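Side-chain contacts in putative ATP-grasp superfamily protein (Archaeoglobus fulgidus, PDB 3DF7), which is of unknown function but belongs to the ATP-grasp superfamily and probably binds ATP and metal ions: residues Glu8-Gly13 with Ser19-Gly24; Met27-Phe32 with Pro290-Gly295; Ser109-Leu114 with Gly158-Glu163. All blocks are in the same frame, centred on the assembly; numbering follows the deposited sequence.

Contacts 1 and 2 are neighbours with centres about 9 Å apart, and both use helix 18-35. In contact 1 the start of this helix meets the short helix 9-12 that follows strand 3-8; in contact 2 its middle meets strand 292-294, an edge strand of the large antiparallel sheet. Phe28 of contact 2 also packs on Glu8, Thr11 and Cys12 of contact 1. Contact 3 lies across the chain's centre from contact 2, its centre about 24 Å from that of contact 1 and 30 Å from that of contact 2, and falls between the two halves of contact 2 along the chain. Helix 18-35 thus ties the amino-terminal parallel sheet to the carboxy-terminal strands, while contact 3 belongs to the ATP-grasp region between them.

Contact 1 of 3, residues Glu8-Gly13 with Ser19-Gly24; sequences EFATCG and STAVEG
Glu8 lies against Gly24, whose backbone it meets from CG to the carboxylate. Its CB leans on the ring of Phe28, one turn beyond Gly24 in helix 18-35. CG, set opposite the backbone N by chi1 -173°, comes 3.4 Å from Gly24 O, and a bend at chi2 (-80°) folds the carboxylate back over the start of helix 9-12. CD then rests 3.4 Å from Gly24 CA, a closeness suited to a residue without a side chain. At the tip the two oxygens divide the work. OE1 accepts from Thr11 N and from Thr11 OG1, both at 2.7 Å, the hydroxyl arriving nearly in line with the C-O bond. OE2 takes Ala10 N at 2.9 Å, from above the carboxylate plane. Gly24 O, 3.2 Å from Glu8 OE1, is another acceptor and gives no bond. Beside this, Ala10 CB packs on Ala21 CA at 3.7 Å; two small residues let the helices come close. An acetate ion sits about 3 Å from the Glu8 side chain. Glu8 is the N-cap of helix 9-12 at the carboxyl end of strand 3-8, where a beta-alpha-beta crossover leads through helix 18-35 to the parallel strand 40-42.

Contact 2 of 3, residues Met27-Phe32 with Pro290-Gly295; sequences MFKSAF and PYVSVG
Lys29 and Tyr291 reach toward each other from opposite directions, Lys29 CD lying over one face of the phenol ring, near its CZ rim. The main apolar interaction is a CH-pi contact: Lys29 CD stands 3.8 Å from the centroid of the Tyr291 ring, 29° off the ring normal. Lysine suits the place because its methylenes can touch the aromatic ring while its ammonium group goes on to polar partners.

Van der Waals packing adds Val292. Its CG1 meets the same Lys29 CD at 3.4 Å, closer than usual for two carbons, so this one methylene touches both the tyrosine ring and the valine branch, and the packing here is tight. The valine and the lysine run antiparallel alongside each other, and the branched valine also packs on Ala26 of the same helix.

The polar links run through water. Lys29 is extended until chi4, where a turn of -52° brings NZ round to donate to water 1 at 2.9 Å; this water lies in the plane of the ring and is 2.6 Å from Tyr291 OH. Water 2 joins the same hydroxyl, at 3.2 Å, to Ser30 OG, at 2.9 Å. The phenol oxygen is therefore gripped by two waters. It also approaches Ser30 N to 3.3 Å, at the ring edge, but the angle is too poor for a hydrogen bond.

The ammonium group also has a charged partner in the helix: Lys29 NZ forms a salt bridge with Asp33, one turn on, which would be expected to favour the protonated amine.

Opposite Leu299 of strand 297-303 the chain forms a classic beta bulge with Tyr291 and Val292, and here the bulge presents two consecutive side chains to one turn of helix 18-35, at an edge strand of the large antiparallel sheet.

Contact 3 of 3, residues Ser109-Leu114 with Gly158-Glu163; sequences SDKWEL and GHIAQE
The indole of Trp112 meets Ile160 obliquely, and the nearest touch is made by its root: Trp112 CB is 4.1 Å from Ile160 CG2. The Trp112 side chain also touches Thr127 and Arg141, and Tyr115, further along the helix, meets the indole with ring planes at about 35°. A second flat group, the carboxylate of Asp110, caps the helix. Its OD1 accepts from Trp112 N at 2.9 Å, in a bent bond (133°) that comes in close to the line of the C-O bond, and weakly from Glu113 N at 3.3 Å, while OD2 pairs with Arg141; a short acidic side chain fits this N-cap position. The third, the amide of Gln162, reaches the helix through water 3, which donates to Lys111 O at 3.0 Å and has a weak, 3.4 Å bond from Gln162 NE2, while NE2 also bonds Thr127 OG1.

Ile160 supplies about half of the buried surface. Its chi1 of 60° tucks CG1 over the backbone of its own residue, and CD1 lands 3.7 Å from Lys111 CB. The lysine runs nearly perpendicular to it and continues past the methyl group to place NZ on the carbonyls of Pro140 and Ala143.

Helix 111-118 thus rests on the central strand 159-163 of a three-stranded antiparallel sheet, flanked by strands 127-128 and 136-140, while Lys111 and Leu114 reach strand 240-246 of the large sheet.

Contact 1 of 3, residues Glu8-Gly13 with Ser19-Gly24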
loop_
_atom_site.group_PDB
_atom_site.type_symbol
_atom_site.label_atom_id
_atom_site.label_comp_id
_atom_site.label_asym_id
_atom_site.label_seq_id
_atom_site.Cartn_x
_atom_site.Cartn_y
_atom_site.Cartn_z
ATOM N N GLU A 8 -4.706 -9.986 5.755
ATOM C CA GLU A 8 -3.416 -9.392 5.390
ATOM C C GLU A 8 -2.436 -10.567 5.384
ATOM O O GLU A 8 -2.400 -11.361 6.328
ATOM C CB GLU A 8 -2.992 -8.316 6.393
ATOM C CG GLU A 8 -1.740 -7.547 5.977
ATOM C CD GLU A 8 -0.467 -8.315 6.263
ATOM O OE1 GLU A 8 -0.363 -8.866 7.379
ATOM O OE2 GLU A 8 0.429 -8.362 5.389
ATOM N N PHE A 9 -1.650 -10.678 4.317
ATOM C CA PHE A 9 -0.737 -11.808 4.150
ATOM C C PHE A 9 0.241 -12.152 5.274
ATOM O O PHE A 9 0.315 -13.306 5.685
ATOM C CB PHE A 9 0.037 -11.666 2.840
ATOM C CG PHE A 9 0.673 -12.946 2.374
ATOM C CD1 PHE A 9 -0.116 -14.027 1.980
ATOM C CD2 PHE A 9 2.056 -13.078 2.336
ATOM C CE1 PHE A 9 0.462 -15.226 1.556
ATOM C CE2 PHE A 9 2.647 -14.269 1.915
ATOM C CZ PHE A 9 1.848 -15.347 1.524
ATOM N N ALA A 10 0.996 -11.177 5.767
ATOM C CA ALA A 10 1.952 -11.460 6.837
ATOM C C ALA A 10 1.288 -11.895 8.142
ATOM O O ALA A 10 1.802 -12.758 8.852
ATOM C CB ALA A 10 2.834 -10.240 7.095
ATOM N N THR A 11 0.145 -11.296 8.448
ATOM C CA THR A 11 -0.578 -11.581 9.682
ATOM C C THR A 11 -1.451 -12.836 9.642
ATOM O O THR A 11 -1.619 -13.515 10.660
ATOM C CB THR A 11 -1.474 -10.372 10.063
ATOM O OG1 THR A 11 -0.683 -9.175 10.077
ATOM C CG2 THR A 11 -2.106 -10.571 11.442
ATOM N N CYS A 12 -1.973 -13.158 8.462
ATOM C CA CYS A 12 -2.885 -14.289 8.311
ATOM C C CYS A 12 -2.478 -15.383 7.325
ATOM O O CYS A 12 -3.090 -16.452 7.307
ATOM C CB CYS A 12 -4.257 -13.760 7.881
ATOM S SG CYS A 12 -4.725 -12.164 8.623
ATOM N N GLY A 13 -1.468 -15.122 6.506
ATOM C CA GLY A 13 -1.074 -16.104 5.509
ATOM C C GLY A 13 0.173 -16.907 5.815
ATOM O O GLY A 13 0.245 -17.598 6.831
ATOM N N SER A 19 11.111 -8.187 8.727
ATOM C CA SER A 19 11.228 -6.815 8.246
ATOM C C SER A 19 9.974 -6.368 7.506
ATOM O O SER A 19 9.462 -5.270 7.736
ATOM C CB SER A 19 12.437 -6.678 7.318
ATOM O OG SER A 19 12.481 -5.383 6.746
ATOM N N THR A 20 9.489 -7.222 6.610
ATOM C CA THR A 20 8.295 -6.924 5.826
ATOM C C THR A 20 7.043 -7.244 6.630
ATOM O O THR A 20 6.026 -6.566 6.506
ATOM C CB THR A 20 8.262 -7.753 4.519
ATOM O OG1 THR A 20 9.427 -7.465 3.740
ATOM C CG2 THR A 20 7.018 -7.419 3.698
ATOM N N ALA A 21 7.130 -8.280 7.457
ATOM C CA ALA A 21 6.000 -8.703 8.274
ATOM C C ALA A 21 5.523 -7.621 9.236
ATOM O O ALA A 21 4.324 -7.498 9.487
ATOM C CB ALA A 21 6.367 -9.960 9.054
ATOM N N VAL A 22 6.451 -6.842 9.782
ATOM C CA VAL A 22 6.066 -5.806 10.730
ATOM C C VAL A 22 5.153 -4.766 10.077
ATOM O O VAL A 22 4.251 -4.231 10.730
ATOM C CB VAL A 22 7.310 -5.126 11.361
ATOM C CG1 VAL A 22 7.942 -4.135 10.385
ATOM C CG2 VAL A 22 6.916 -4.455 12.672
ATOM N N GLU A 23 5.377 -4.490 8.794
ATOM C CA GLU A 23 4.541 -3.529 8.078
ATOM C C GLU A 23 3.157 -4.127 7.831
ATOM O O GLU A 23 2.142 -3.457 8.014
ATOM C CB GLU A 23 5.181 -3.141 6.742
ATOM C CG GLU A 23 6.404 -2.243 6.883
ATOM C CD GLU A 23 6.941 -1.779 5.541
ATOM O OE1 GLU A 23 6.176 -1.165 4.770
ATOM O OE2 GLU A 23 8.130 -2.033 5.260
ATOM N N GLY A 24 3.119 -5.389 7.413
ATOM C CA GLY A 24 1.840 -6.037 7.175
ATOM C C GLY A 24 1.017 -6.116 8.453
ATOM O O GLY A 24 -0.191 -5.854 8.449
#

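Contact 2 of 3, residues Met27-Phe32 with Pro290-Gly295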
loop_
_atom_site.group_PDB
_atom_site.type_symbol
_atom_site.label_atom_id
_atom_site.label_comp_id
_atom_site.label_asym_id
_atom_site.label_seq_id
_atom_site.Cartn_x
_atom_site.Cartn_y
_atom_site.Cartn_z
HETATM N N MSE A 27 -0.463 -2.769 9.262
HETATM C CA MSE A 27 -1.597 -2.451 8.415
HETATM C C MSE A 27 -2.833 -3.240 8.829
HETATM O O MSE A 27 -3.938 -2.702 8.833
HETATM C CB MSE A 27 -1.279 -2.728 6.940
HETATM C CG MSE A 27 -0.398 -1.665 6.287
HETATM SE SE MSE A 27 -0.184 -1.928 4.377
HETATM C CE MSE A 27 1.447 -2.951 4.425
ATOM N N PHE A 28 -2.657 -4.518 9.159
ATOM C CA PHE A 28 -3.801 -5.332 9.571
ATOM C C PHE A 28 -4.411 -4.770 10.853
ATOM O O PHE A 28 -5.630 -4.637 10.969
ATOM C CB PHE A 28 -3.387 -6.788 9.813
ATOM C CG PHE A 28 -4.540 -7.692 10.166
ATOM C CD1 PHE A 28 -5.348 -8.233 9.172
ATOM C CD2 PHE A 28 -4.834 -7.975 11.496
ATOM C CE1 PHE A 28 -6.437 -9.046 9.495
ATOM C CE2 PHE A 28 -5.924 -8.787 11.833
ATOM C CZ PHE A 28 -6.726 -9.322 10.827
ATOM N N LYS A 29 -3.557 -4.454 11.825
ATOM C CA LYS A 29 -4.020 -3.899 13.095
ATOM C C LYS A 29 -4.783 -2.603 12.831
ATOM O O LYS A 29 -5.891 -2.398 13.337
ATOM C CB LYS A 29 -2.822 -3.625 14.016
ATOM C CG LYS A 29 -3.186 -3.056 15.385
ATOM C CD LYS A 29 -1.932 -2.641 16.151
ATOM C CE LYS A 29 -2.241 -2.238 17.585
ATOM N NZ LYS A 29 -3.327 -1.223 17.667
ATOM N N SER A 30 -4.189 -1.739 12.014
ATOM C CA SER A 30 -4.800 -0.461 11.680
ATOM C C SER A 30 -6.138 -0.644 10.963
ATOM O O SER A 30 -7.103 0.065 11.251
ATOM C CB SER A 30 -3.844 0.366 10.810
ATOM O OG SER A 30 -4.452 1.581 10.413
ATOM N N ALA A 31 -6.192 -1.593 10.032
ATOM C CA ALA A 31 -7.416 -1.868 9.281
ATOM C C ALA A 31 -8.474 -2.492 10.193
ATOM O O ALA A 31 -9.659 -2.175 10.094
ATOM C CB ALA A 31 -7.119 -2.806 8.107
ATOM N N PHE A 32 -8.037 -3.383 11.077
ATOM C CA PHE A 32 -8.943 -4.041 12.010
ATOM C C PHE A 32 -9.611 -2.999 12.919
ATOM O O PHE A 32 -10.836 -2.980 13.070
ATOM C CB PHE A 32 -8.164 -5.044 12.868
ATOM C CG PHE A 32 -9.024 -5.824 13.821
ATOM C CD1 PHE A 32 -9.684 -6.972 13.401
ATOM C CD2 PHE A 32 -9.188 -5.399 15.137
ATOM C CE1 PHE A 32 -10.501 -7.690 14.275
ATOM C CE2 PHE A 32 -10.004 -6.110 16.022
ATOM C CZ PHE A 32 -10.661 -7.259 15.586
ATOM N N PRO A 290 6.966 0.788 20.393
ATOM C CA PRO A 290 6.452 0.510 19.053
ATOM C C PRO A 290 4.935 0.427 18.966
ATOM O O PRO A 290 4.240 0.363 19.978
ATOM C CB PRO A 290 7.098 -0.824 18.723
ATOM C CG PRO A 290 6.994 -1.538 20.054
ATOM C CD PRO A 290 7.401 -0.458 21.056
ATOM N N TYR A 291 4.439 0.438 17.736
ATOM C CA TYR A 291 3.016 0.314 17.462
ATOM C C TYR A 291 2.776 -1.198 17.423
ATOM O O TYR A 291 1.814 -1.701 17.999
ATOM C CB TYR A 291 2.691 0.956 16.112
ATOM C CG TYR A 291 1.272 0.735 15.618
ATOM C CD1 TYR A 291 0.174 1.138 16.377
ATOM C CD2 TYR A 291 1.035 0.143 14.377
ATOM C CE1 TYR A 291 -1.132 0.961 15.907
ATOM C CE2 TYR A 291 -0.259 -0.042 13.897
ATOM C CZ TYR A 291 -1.340 0.372 14.665
ATOM O OH TYR A 291 -2.622 0.217 14.188
ATOM N N VAL A 292 3.670 -1.907 16.736
ATOM C CA VAL A 292 3.623 -3.368 16.629
ATOM C C VAL A 292 5.045 -3.883 16.460
ATOM O O VAL A 292 5.938 -3.139 16.045
ATOM C CB VAL A 292 2.787 -3.876 15.414
ATOM C CG1 VAL A 292 1.331 -3.469 15.574
ATOM C CG2 VAL A 292 3.366 -3.345 14.106
ATOM N N SER A 293 5.255 -5.156 16.785
ATOM C CA SER A 293 6.573 -5.769 16.662
ATOM C C SER A 293 6.464 -7.163 16.049
ATOM O O SER A 293 5.440 -7.831 16.183
ATOM C CB SER A 293 7.234 -5.908 18.039
ATOM O OG SER A 293 7.269 -4.678 18.743
ATOM N N VAL A 294 7.526 -7.576 15.366
ATOM C CA VAL A 294 7.625 -8.904 14.773
ATOM C C VAL A 294 9.099 -9.267 14.905
ATOM O O VAL A 294 9.953 -8.687 14.235
ATOM C CB VAL A 294 7.223 -8.926 13.282
ATOM C CG1 VAL A 294 7.492 -10.312 12.696
ATOM C CG2 VAL A 294 5.745 -8.586 13.131
ATOM N N GLY A 295 9.398 -10.221 15.778
ATOM C CA GLY A 295 10.784 -10.597 15.982
ATOM C C GLY A 295 11.495 -9.404 16.594
ATOM O O GLY A 295 10.997 -8.817 17.557
HETATM O O HOH W 1 -4.534 0.745 15.868
HETATM O O HOH W 2 -3.705 2.909 12.922
#

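Contact 3 of 3, residues Ser109-Leu114 with Gly158-Glu163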
loop_
_atom_site.group_PDB
_atom_site.type_symbol
_atom_site.label_atom_id
_atom_site.label_comp_id
_atom_site.label_asym_id
_atom_site.label_seq_id
_atom_site.Cartn_x
_atom_site.Cartn_y
_atom_site.Cartn_z
ATOM N N SER A 109 0.486 -4.793 -10.758
ATOM C CA SER A 109 1.433 -5.742 -10.171
ATOM C C SER A 109 2.671 -5.972 -11.031
ATOM O O SER A 109 3.720 -6.382 -10.527
ATOM C CB SER A 109 0.749 -7.085 -9.915
ATOM O OG SER A 109 -0.240 -6.960 -8.913
ATOM N N ASP A 110 2.535 -5.724 -12.329
ATOM C CA ASP A 110 3.635 -5.895 -13.266
ATOM C C ASP A 110 4.080 -4.504 -13.702
ATOM O O ASP A 110 3.391 -3.846 -14.477
ATOM C CB ASP A 110 3.174 -6.692 -14.489
ATOM C CG ASP A 110 4.322 -7.050 -15.414
ATOM O OD1 ASP A 110 5.250 -6.226 -15.555
ATOM O OD2 ASP A 110 4.293 -8.147 -16.008
ATOM N N LYS A 111 5.232 -4.065 -13.209
ATOM C CA LYS A 111 5.737 -2.734 -13.533
ATOM C C LYS A 111 5.895 -2.484 -15.031
ATOM O O LYS A 111 5.757 -1.351 -15.491
ATOM C CB LYS A 111 7.066 -2.488 -12.819
ATOM C CG LYS A 111 6.963 -2.547 -11.300
ATOM C CD LYS A 111 8.250 -2.082 -10.625
ATOM C CE LYS A 111 8.194 -2.309 -9.122
ATOM N NZ LYS A 111 8.147 -3.752 -8.770
ATOM N N TRP A 112 6.190 -3.530 -15.797
ATOM C CA TRP A 112 6.340 -3.344 -17.236
ATOM C C TRP A 112 4.978 -3.066 -17.858
ATOM O O TRP A 112 4.843 -2.200 -18.722
ATOM C CB TRP A 112 6.957 -4.575 -17.900
ATOM C CG TRP A 112 7.119 -4.383 -19.385
ATOM C CD1 TRP A 112 6.519 -5.107 -20.375
ATOM C CD2 TRP A 112 7.894 -3.370 -20.042
ATOM N NE1 TRP A 112 6.868 -4.607 -21.609
ATOM C CE2 TRP A 112 7.709 -3.541 -21.434
ATOM C CE3 TRP A 112 8.722 -2.334 -19.592
ATOM C CZ2 TRP A 112 8.328 -2.713 -22.379
ATOM C CZ3 TRP A 112 9.338 -1.513 -20.532
ATOM C CH2 TRP A 112 9.134 -1.707 -21.911
ATOM N N GLU A 113 3.969 -3.809 -17.422
ATOM C CA GLU A 113 2.622 -3.610 -17.935
ATOM C C GLU A 113 2.111 -2.244 -17.470
ATOM O O GLU A 113 1.452 -1.532 -18.223
ATOM C CB GLU A 113 1.694 -4.724 -17.440
ATOM C CG GLU A 113 1.894 -6.061 -18.154
ATOM C CD GLU A 113 1.618 -5.968 -19.648
ATOM O OE1 GLU A 113 0.548 -5.448 -20.023
ATOM O OE2 GLU A 113 2.467 -6.413 -20.450
ATOM N N LEU A 114 2.430 -1.872 -16.236
ATOM C CA LEU A 114 1.984 -0.581 -15.721
ATOM C C LEU A 114 2.625 0.546 -16.520
ATOM O O LEU A 114 1.977 1.543 -16.827
ATOM C CB LEU A 114 2.331 -0.433 -14.236
ATOM C CG LEU A 114 1.887 0.887 -13.592
ATOM C CD1 LEU A 114 0.385 1.084 -13.789
ATOM C CD2 LEU A 114 2.236 0.879 -12.116
ATOM N N GLY A 158 13.258 -11.011 -15.721
ATOM C CA GLY A 158 12.243 -10.770 -14.712
ATOM C C GLY A 158 12.312 -9.380 -14.102
ATOM O O GLY A 158 11.487 -9.033 -13.262
ATOM N N HIS A 159 13.298 -8.588 -14.519
ATOM C CA HIS A 159 13.463 -7.226 -14.012
ATOM C C HIS A 159 13.236 -6.195 -15.111
ATOM O O HIS A 159 13.193 -6.523 -16.298
ATOM C CB HIS A 159 14.882 -7.002 -13.472
ATOM C CG HIS A 159 15.135 -7.592 -12.120
ATOM N ND1 HIS A 159 15.101 -8.948 -11.876
ATOM C CD2 HIS A 159 15.464 -7.008 -10.943
ATOM C CE1 HIS A 159 15.401 -9.174 -10.610
ATOM N NE2 HIS A 159 15.625 -8.013 -10.021
ATOM N N ILE A 160 13.086 -4.941 -14.704
ATOM C CA ILE A 160 12.947 -3.859 -15.665
ATOM C C ILE A 160 14.045 -2.871 -15.317
ATOM O O ILE A 160 14.583 -2.892 -14.207
ATOM C CB ILE A 160 11.588 -3.108 -15.562
ATOM C CG1 ILE A 160 11.430 -2.490 -14.170
ATOM C CG2 ILE A 160 10.445 -4.044 -15.894
ATOM C CD1 ILE A 160 10.360 -1.412 -14.101
ATOM N N ALA A 161 14.395 -2.032 -16.281
ATOM C CA ALA A 161 15.386 -0.996 -16.071
ATOM C C ALA A 161 14.533 0.259 -15.985
ATOM O O ALA A 161 13.590 0.415 -16.762
ATOM C CB ALA A 161 16.336 -0.913 -17.267
ATOM N N GLN A 162 14.833 1.140 -15.040
ATOM C CA GLN A 162 14.049 2.356 -14.920
ATOM C C GLN A 162 14.877 3.554 -14.513
ATOM O O GLN A 162 15.633 3.514 -13.539
ATOM C CB GLN A 162 12.898 2.171 -13.929
ATOM C CG GLN A 162 11.952 3.368 -13.886
ATOM C CD GLN A 162 10.683 3.087 -13.106
ATOM O OE1 GLN A 162 10.698 2.998 -11.879
ATOM N NE2 GLN A 162 9.574 2.934 -13.824
ATOM N N GLU A 163 14.720 4.621 -15.285
ATOM C CA GLU A 163 15.418 5.873 -15.046
ATOM C C GLU A 163 15.289 6.291 -13.588
ATOM O O GLU A 163 14.204 6.246 -13.006
ATOM C CB GLU A 163 14.836 6.957 -15.968
ATOM C CG GLU A 163 15.123 8.396 -15.537
ATOM C CD GLU A 163 14.500 9.422 -16.466
ATOM O OE1 GLU A 163 13.420 9.147 -17.024
ATOM O OE2 GLU A 163 15.080 10.513 -16.627
HETATM O O HOH W 3 6.759 0.978 -13.970
#